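Local structure of Udp-n-acetylglucosamine pyrophosphorylase (Trypanosoma brucei, 4BQH) at residues P291-Y296 against R424-D429; K133-C138 against S146-H151. The protein probably catalyses the formation of UDP-N-acetylglucosamine and diphosphate from UTP and N-acetylglucosamine 1-phosphate, the pyrophosphorylase step of nucleotide-sugar biosynthesis. One frame throughout, in Å; residues are numbered along the deposited sequence.

Contact 1: P291-Y296 against R424-D429; sequences PVFIGY and RIMQVD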
ATOM      1  N   PRO A 291     -13.324  -2.827   6.511  1.00  9.95           N
ATOM      2  CA  PRO A 291     -13.854  -3.883   7.375  1.00  9.68           C
ATOM      3  C   PRO A 291     -14.345  -5.120   6.606  1.00  9.50           C
ATOM      4  O   PRO A 291     -14.357  -6.213   7.172  1.00  9.68           O
ATOM      5  CB  PRO A 291     -15.019  -3.186   8.103  1.00  9.76           C
ATOM      6  CG  PRO A 291     -15.510  -2.169   7.088  1.00  9.79           C
ATOM      7  CD  PRO A 291     -14.216  -1.644   6.493  1.00  9.94           C
ATOM      8  N   VAL A 292     -14.722  -4.981   5.338  1.00  9.47           N
ATOM      9  CA  VAL A 292     -15.109  -6.183   4.544  1.00  8.89           C
ATOM     10  C   VAL A 292     -13.867  -7.037   4.227  1.00  8.86           C
ATOM     11  O   VAL A 292     -13.905  -8.266   4.330  1.00  8.88           O
ATOM     12  CB  VAL A 292     -15.861  -5.799   3.258  1.00  9.18           C
ATOM     13  CG1 VAL A 292     -16.171  -7.015   2.378  1.00  9.09           C
ATOM     14  CG2 VAL A 292     -17.140  -5.043   3.621  1.00  9.22           C
ATOM     15  N   PHE A 293     -12.781  -6.375   3.848  1.00  8.26           N
ATOM     16  CA  PHE A 293     -11.484  -7.020   3.560  1.00  8.51           C
ATOM     17  C   PHE A 293     -11.017  -7.759   4.824  1.00  8.16           C
ATOM     18  O   PHE A 293     -10.654  -8.929   4.777  1.00  8.27           O
ATOM     19  CB  PHE A 293     -10.522  -5.865   3.233  1.00  8.57           C
ATOM     20  CG  PHE A 293      -9.239  -6.239   2.525  1.00  8.85           C
ATOM     21  CD1 PHE A 293      -9.078  -7.423   1.817  1.00  8.74           C
ATOM     22  CD2 PHE A 293      -8.211  -5.309   2.502  1.00  8.72           C
ATOM     23  CE1 PHE A 293      -7.882  -7.679   1.120  1.00  9.07           C
ATOM     24  CE2 PHE A 293      -7.015  -5.555   1.809  1.00  9.03           C
ATOM     25  CZ  PHE A 293      -6.864  -6.747   1.123  1.00  8.99           C
ATOM     26  N   ILE A 294     -11.071  -7.071   5.960  1.00  7.96           N
ATOM     27  CA  ILE A 294     -10.690  -7.650   7.262  1.00  8.29           C
ATOM     28  C   ILE A 294     -11.596  -8.817   7.675  1.00  8.08           C
ATOM     29  O   ILE A 294     -11.103  -9.868   8.107  1.00  7.62           O
ATOM     30  CB  ILE A 294     -10.659  -6.558   8.346  1.00  8.77           C
ATOM     31  CG1 ILE A 294      -9.559  -5.523   8.009  1.00  9.04           C
ATOM     32  CG2 ILE A 294     -10.450  -7.157   9.749  1.00  8.63           C
ATOM     33  CD1 ILE A 294      -9.776  -4.194   8.755  1.00  9.48           C
ATOM     34  N   GLY A 295     -12.898  -8.621   7.548  1.00  8.02           N
ATOM     35  CA  GLY A 295     -13.876  -9.668   7.899  1.00  8.49           C
ATOM     36  C   GLY A 295     -13.701 -10.908   7.032  1.00  8.35           C
ATOM     37  O   GLY A 295     -13.741 -12.047   7.524  1.00  8.31           O
ATOM     38  N   TYR A 296     -13.454 -10.689   5.742  1.00  8.42           N
ATOM     39  CA  TYR A 296     -13.182 -11.799   4.821  1.00  8.64           C
ATOM     40  C   TYR A 296     -11.936 -12.574   5.256  1.00  8.69           C
ATOM     41  O   TYR A 296     -11.941 -13.815   5.280  1.00  8.61           O
ATOM     42  CB  TYR A 296     -12.994 -11.241   3.403  1.00  9.36           C
ATOM     43  CG  TYR A 296     -12.794 -12.262   2.306  1.00  9.75           C
ATOM     44  CD1 TYR A 296     -13.702 -13.321   2.092  1.00  9.87           C
ATOM     45  CD2 TYR A 296     -11.733 -12.114   1.421  1.00 10.23           C
ATOM     46  CE1 TYR A 296     -13.500 -14.227   1.036  1.00 10.84           C
ATOM     47  CE2 TYR A 296     -11.515 -13.011   0.378  1.00 10.79           C
ATOM     48  CZ  TYR A 296     -12.388 -14.054   0.192  1.00 11.09           C
ATOM     49  OH  TYR A 296     -12.116 -14.883  -0.875  1.00 11.83           O
ATOM     50  N   ARG A 424      -6.317 -15.971  -0.162  1.00  9.01           N
ATOM     51  CA  ARG A 424      -7.601 -15.626  -0.776  1.00  8.91           C
ATOM     52  C   ARG A 424      -7.487 -14.389  -1.667  1.00  8.86           C
ATOM     53  O   ARG A 424      -6.653 -13.500  -1.442  1.00  8.63           O
ATOM     54  CB  ARG A 424      -8.663 -15.372   0.294  1.00  8.99           C
ATOM     55  CG  ARG A 424      -8.986 -16.570   1.206  1.00  9.55           C
ATOM     56  CD  ARG A 424      -9.785 -17.585   0.405  1.00 10.40           C
ATOM     57  NE  ARG A 424     -10.153 -18.767   1.206  1.00 10.72           N
ATOM     58  CZ  ARG A 424      -9.447 -19.889   1.283  1.00 12.01           C
ATOM     59  NH1 ARG A 424      -8.282 -20.019   0.638  1.00 11.60           N
ATOM     60  NH2 ARG A 424      -9.908 -20.893   2.039  1.00 12.43           N
ATOM     61  N   ILE A 425      -8.340 -14.362  -2.681  1.00  9.01           N
ATOM     62  CA  ILE A 425      -8.474 -13.217  -3.589  1.00  8.95           C
ATOM     63  C   ILE A 425      -9.824 -12.566  -3.329  1.00  9.40           C
ATOM     64  O   ILE A 425     -10.851 -13.271  -3.198  1.00  9.25           O
ATOM     65  CB  ILE A 425      -8.462 -13.700  -5.047  1.00  9.37           C
ATOM     66  CG1 ILE A 425      -7.033 -14.134  -5.426  1.00  9.82           C
ATOM     67  CG2 ILE A 425      -8.986 -12.592  -5.986  1.00  9.52           C
ATOM     68  CD1 ILE A 425      -6.934 -14.922  -6.727  1.00 10.21           C
ATOM     69  N   MET A 426      -9.837 -11.232  -3.277  1.00  9.52           N
ATOM     70  CA  MET A 426     -11.089 -10.467  -3.238  1.00 10.48           C
ATOM     71  C   MET A 426     -11.091  -9.554  -4.476  1.00 10.12           C
ATOM     72  O   MET A 426     -10.289  -8.641  -4.570  1.00  9.95           O
ATOM     73  CB  MET A 426     -11.211  -9.665  -1.933  1.00 11.91           C
ATOM     74  CG  MET A 426     -12.562  -8.964  -1.773  1.00 14.46           C
ATOM     75  SD  MET A 426     -12.742  -8.323  -0.082  1.00 20.88           S
ATOM     76  CE  MET A 426     -11.754  -6.906  -0.155  1.00 17.80           C
ATOM     77  N   GLN A 427     -11.954  -9.869  -5.436  1.00 10.13           N
ATOM     78  CA  GLN A 427     -12.033  -9.106  -6.685  1.00 10.13           C
ATOM     79  C   GLN A 427     -12.975  -7.924  -6.428  1.00  9.96           C
ATOM     80  O   GLN A 427     -14.127  -8.131  -6.094  1.00 10.13           O
ATOM     81  CB  GLN A 427     -12.545  -9.990  -7.827  1.00 10.70           C
ATOM     82  CG  GLN A 427     -12.643  -9.280  -9.190  1.00 11.52           C
ATOM     83  CD  GLN A 427     -11.462  -9.568 -10.114  1.00 12.43           C
ATOM     84  OE1 GLN A 427     -10.297  -9.411  -9.731  1.00 13.21           O
ATOM     85  NE2 GLN A 427     -11.767  -9.985 -11.345  1.00 12.24           N
ATOM     86  N   VAL A 428     -12.461  -6.708  -6.589  1.00  9.75           N
ATOM     87  CA  VAL A 428     -13.185  -5.485  -6.231  1.00  9.97           C
ATOM     88  C   VAL A 428     -13.388  -4.590  -7.462  1.00 10.10           C
ATOM     89  O   VAL A 428     -12.789  -4.805  -8.509  1.00  9.38           O
ATOM     90  CB  VAL A 428     -12.491  -4.682  -5.090  1.00 10.44           C
ATOM     91  CG1 VAL A 428     -12.407  -5.505  -3.813  1.00 10.58           C
ATOM     92  CG2 VAL A 428     -11.096  -4.181  -5.506  1.00 10.76           C
ATOM     93  N   ASP A 429     -14.235  -3.581  -7.277  1.00 11.08           N
ATOM     94  CA  ASP A 429     -14.612  -2.616  -8.280  1.00 12.53           C
ATOM     95  C   ASP A 429     -13.507  -1.557  -8.420  1.00 11.76           C
ATOM     96  O   ASP A 429     -13.328  -0.736  -7.524  1.00 11.33           O
ATOM     97  CB  ASP A 429     -15.932  -1.989  -7.780  1.00 14.77           C
ATOM     98  CG  ASP A 429     -16.716  -1.294  -8.860  1.00 17.57           C
ATOM     99  OD1 ASP A 429     -16.093  -0.580  -9.685  1.00 18.51           O
ATOM    100  OD2 ASP A 429     -17.983  -1.445  -8.838  1.00 19.55           O
TER
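Val292 opens the contact from the first turn of the helix, its CG1 methyl lying 4.4 Å from Met426 SD. One residue on, Phe293 takes the end of the same methionine: Met426 CE is 3.4 Å from Phe293 CD1 and 3.7 Å from Phe293 CA, so the methyl sits in the corner between ring and helix backbone. The Met426 chain runs extended from the strand and bends only at its last torsion (chi3 77°), which turns CE to this corner. Its sulfur is 5.4 Å from the Phe293 ring centroid and 5.0 Å from that of Tyr296, an oblique Met-aromatic contact to each. Here a helix of the alpha/beta core packs on its central sheet, the axis of 291-296 running roughly antiparallel to that of strand 424-427 (153°) with a closest approach of 10.3 Å; Val305 of neighbouring strand 304-309 touches the side chains of both Phe293 and Tyr296. Tyr296, with CG anti to the backbone N (chi1 -176°), passes alongside Met426 CB to the Arg424-Ile425 end of the segment. Its OH is 3.7 Å from Arg424 CB and 3.1 Å from Ile425 O. The Arg424 guanidinium continues past this ring to a salt bridge with Glu300, later on the same helix.

Contact 2: K133-C138 against S146-H151; sequences KGFFTC and SLFMMH
Phe148 lays its ring over Gly134, and tracing it outward locates the contact. Its CB is 3.6 Å from Gly134 O; CG and CD2 then pass alongside the Gly134 carbonyl, CD2 coming within 3.4 Å of Gly134 C. Farther out, CE2 meets Gly134 CA at 3.6 Å, and CZ lies somewhat farther from the same CA, at 4.0 Å. Gly134 CA stands only 20° off the ring normal, a CH-pi contact over the face; having no side chain, Gly134 lets the ring lie directly on its CA. The ring edge at CE2 also touches Phe135 CD1, 4.0 Å away, while Phe191 stacks on Phe135 and Phe192 meets Phe148 edge to face. Two backbone bonds fix the approach. Phe148 N donates to Gly134 O almost straight (168°). Leu147 N donates to Phe136 O at 2.9 Å through a more bent bond, and Leu147 CD1 packs against Lys133 O at 3.5 Å. Thus the preceding loop takes up two amides of the first helical turn. A third goes to Ser146, whose OG, placed between backbone N and carbonyl carbon (chi1 66°), accepts from Met149 N at 3.1 Å: a serine N-cap beginning helix 147-166.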
ATOM      1  N   LYS A 133       5.552  11.758  -1.752  1.00 13.36           N
ATOM      2  CA  LYS A 133       4.239  11.744  -2.397  1.00 13.27           C
ATOM      3  C   LYS A 133       3.066  11.960  -1.452  1.00 12.59           C
ATOM      4  O   LYS A 133       2.061  12.556  -1.850  1.00 12.36           O
ATOM      5  CB  LYS A 133       4.027  10.468  -3.235  1.00 14.13           C
ATOM      6  CG  LYS A 133       2.721  10.521  -4.033  1.00 15.73           C
ATOM      7  CD  LYS A 133       2.584   9.389  -5.027  1.00 16.43           C
ATOM      8  CE  LYS A 133       3.506   9.586  -6.233  1.00 16.17           C
ATOM      9  NZ  LYS A 133       3.343   8.443  -7.155  1.00 16.47           N
ATOM     10  N   GLY A 134       3.187  11.503  -0.201  1.00 12.23           N
ATOM     11  CA  GLY A 134       2.120  11.705   0.777  1.00 12.08           C
ATOM     12  C   GLY A 134       1.810  13.169   1.070  1.00 11.85           C
ATOM     13  O   GLY A 134       0.728  13.494   1.562  1.00 10.83           O
ATOM     14  N   PHE A 135       2.758  14.051   0.765  1.00 12.45           N
ATOM     15  CA  PHE A 135       2.551  15.501   0.956  1.00 13.13           C
ATOM     16  C   PHE A 135       1.649  16.074  -0.140  1.00 13.24           C
ATOM     17  O   PHE A 135       1.093  17.186   0.008  1.00 13.56           O
ATOM     18  CB  PHE A 135       3.893  16.280   0.895  1.00 13.24           C
ATOM     19  CG  PHE A 135       4.844  16.050   2.049  1.00 14.25           C
ATOM     20  CD1 PHE A 135       4.963  14.822   2.685  1.00 14.75           C
ATOM     21  CD2 PHE A 135       5.705  17.073   2.440  1.00 14.69           C
ATOM     22  CE1 PHE A 135       5.878  14.633   3.704  1.00 15.08           C
ATOM     23  CE2 PHE A 135       6.612  16.889   3.470  1.00 15.35           C
ATOM     24  CZ  PHE A 135       6.701  15.667   4.100  1.00 14.10           C
ATOM     25  N   PHE A 136       1.516  15.349  -1.251  1.00 13.76           N
ATOM     26  CA  PHE A 136       0.844  15.877  -2.452  1.00 13.97           C
ATOM     27  C   PHE A 136      -0.622  16.226  -2.213  1.00 14.27           C
ATOM     28  O   PHE A 136      -1.369  15.443  -1.597  1.00 13.69           O
ATOM     29  CB  PHE A 136       0.963  14.890  -3.621  1.00 14.11           C
ATOM     30  CG  PHE A 136       0.393  15.400  -4.919  1.00 14.69           C
ATOM     31  CD1 PHE A 136       1.128  16.268  -5.727  1.00 15.81           C
ATOM     32  CD2 PHE A 136      -0.874  14.999  -5.346  1.00 15.06           C
ATOM     33  CE1 PHE A 136       0.597  16.753  -6.920  1.00 15.42           C
ATOM     34  CE2 PHE A 136      -1.402  15.474  -6.543  1.00 15.92           C
ATOM     35  CZ  PHE A 136      -0.660  16.348  -7.329  1.00 15.34           C
ATOM     36  N   THR A 137      -1.025  17.395  -2.715  1.00 15.17           N
ATOM     37  CA  THR A 137      -2.412  17.876  -2.617  1.00 16.76           C
ATOM     38  C   THR A 137      -3.009  17.930  -4.013  1.00 18.41           C
ATOM     39  O   THR A 137      -2.511  18.650  -4.887  1.00 19.53           O
ATOM     40  CB  THR A 137      -2.466  19.267  -1.932  1.00 17.42           C
ATOM     41  OG1 THR A 137      -1.929  19.141  -0.612  1.00 18.75           O
ATOM     42  CG2 THR A 137      -3.889  19.791  -1.834  1.00 18.19           C
ATOM     43  N   CYS A 138      -4.057  17.150  -4.242  1.00 19.20           N
ATOM     44  CA  CYS A 138      -4.726  17.148  -5.542  1.00 19.58           C
ATOM     45  C   CYS A 138      -5.503  18.436  -5.781  1.00 22.06           C
ATOM     46  O   CYS A 138      -6.282  18.859  -4.934  1.00 20.75           O
ATOM     47  CB  CYS A 138      -5.697  15.977  -5.645  1.00 20.30           C
ATOM     48  SG  CYS A 138      -4.919  14.363  -5.726  1.00 20.32           S
ATOM     49  N   SER A 146      -3.637  16.927   1.889  1.00 13.58           N
ATOM     50  CA  SER A 146      -2.607  16.010   1.390  1.00 12.68           C
ATOM     51  C   SER A 146      -3.117  14.562   1.314  1.00 12.00           C
ATOM     52  O   SER A 146      -4.124  14.195   1.925  1.00 11.74           O
ATOM     53  CB  SER A 146      -1.331  16.083   2.248  1.00 12.11           C
ATOM     54  OG  SER A 146      -1.512  15.619   3.591  1.00 12.20           O
ATOM     55  N   LEU A 147      -2.422  13.742   0.539  1.00 10.89           N
ATOM     56  CA  LEU A 147      -2.716  12.322   0.543  1.00 10.35           C
ATOM     57  C   LEU A 147      -2.569  11.727   1.958  1.00 10.14           C
ATOM     58  O   LEU A 147      -3.434  10.963   2.372  1.00  9.98           O
ATOM     59  CB  LEU A 147      -1.865  11.583  -0.503  1.00 10.44           C
ATOM     60  CG  LEU A 147      -2.138  12.003  -1.956  1.00 10.65           C
ATOM     61  CD1 LEU A 147      -1.083  11.330  -2.828  1.00 10.56           C
ATOM     62  CD2 LEU A 147      -3.538  11.627  -2.414  1.00 10.90           C
ATOM     63  N   PHE A 148      -1.524  12.094   2.703  1.00 10.62           N
ATOM     64  CA  PHE A 148      -1.396  11.634   4.106  1.00 11.03           C
ATOM     65  C   PHE A 148      -2.633  12.005   4.924  1.00 11.68           C
ATOM     66  O   PHE A 148      -3.179  11.177   5.626  1.00 11.49           O
ATOM     67  CB  PHE A 148      -0.151  12.187   4.810  1.00 11.03           C
ATOM     68  CG  PHE A 148       1.124  11.423   4.538  1.00 11.57           C
ATOM     69  CD1 PHE A 148       1.163  10.031   4.629  1.00 11.70           C
ATOM     70  CD2 PHE A 148       2.320  12.107   4.288  1.00 11.51           C
ATOM     71  CE1 PHE A 148       2.360   9.335   4.418  1.00 12.00           C
ATOM     72  CE2 PHE A 148       3.530  11.409   4.083  1.00 11.54           C
ATOM     73  CZ  PHE A 148       3.547  10.019   4.140  1.00 11.17           C
ATOM     74  N   MET A 149      -3.084  13.249   4.806  1.00 12.30           N
ATOM     75  CA  MET A 149      -4.199  13.711   5.611  1.00 12.73           C
ATOM     76  C   MET A 149      -5.455  12.902   5.347  1.00 12.46           C
ATOM     77  O   MET A 149      -6.134  12.504   6.288  1.00 12.37           O
ATOM     78  CB  MET A 149      -4.466  15.201   5.364  1.00 12.93           C
ATOM     79  CG  MET A 149      -5.632  15.738   6.174  1.00 14.23           C
ATOM     80  SD  MET A 149      -5.490  17.531   6.154  1.00 17.32           S
ATOM     81  CE  MET A 149      -6.843  17.965   7.241  1.00 17.42           C
ATOM     82  N   MET A 150      -5.751  12.633   4.074  1.00 12.99           N
ATOM     83  CA  MET A 150      -6.953  11.870   3.730  1.00 13.40           C
ATOM     84  C   MET A 150      -6.865  10.415   4.226  1.00 12.60           C
ATOM     85  O   MET A 150      -7.866   9.868   4.682  1.00 12.09           O
ATOM     86  CB  MET A 150      -7.294  11.962   2.243  1.00 15.54           C
ATOM     87  CG  MET A 150      -7.902  13.325   1.867  1.00 18.34           C
ATOM     88  SD  MET A 150      -8.254  13.537   0.106  1.00 22.73           S
ATOM     89  CE  MET A 150      -6.595  13.492  -0.543  1.00 21.63           C
ATOM     90  N   HIS A 151      -5.682   9.812   4.156  1.00 12.76           N
ATOM     91  CA  HIS A 151      -5.484   8.480   4.756  1.00 12.63           C
ATOM     92  C   HIS A 151      -5.802   8.465   6.223  1.00 12.28           C
ATOM     93  O   HIS A 151      -6.515   7.572   6.687  1.00 12.26           O
ATOM     94  CB  HIS A 151      -4.078   7.928   4.526  1.00 13.93           C
ATOM     95  CG  HIS A 151      -3.989   6.949   3.369  1.00 15.64           C
ATOM     96  ND1 HIS A 151      -4.191   7.328   2.088  1.00 16.66           N
ATOM     97  CD2 HIS A 151      -3.685   5.593   3.335  1.00 15.31           C
ATOM     98  CE1 HIS A 151      -4.040   6.246   1.256  1.00 16.19           C
ATOM     99  NE2 HIS A 151      -3.740   5.188   2.013  1.00 16.60           N
TER

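In the fold
Contact 2 comes first along the chain and closes before contact 1 opens. Their centres lie 25 Å apart and their nearest atoms about 11 Å apart, so the two do not touch. Both belong to the UDPGP-type catalytic fold, of the GT-A class, but engage different parts of it. Contact 2 is local, joining the loop after strand 129-130 to the start of helix 147-166, its two segments being only eight residues apart at their closest ends. Contact 1 is long-range: helix 291-300 meets strand 423-427, which pairs with strand 304-309 in the mixed sheet. Between them the chain passes through sheet strands 175-180 and 275-280, so the two contacts secure separate parts of one alpha/beta fold.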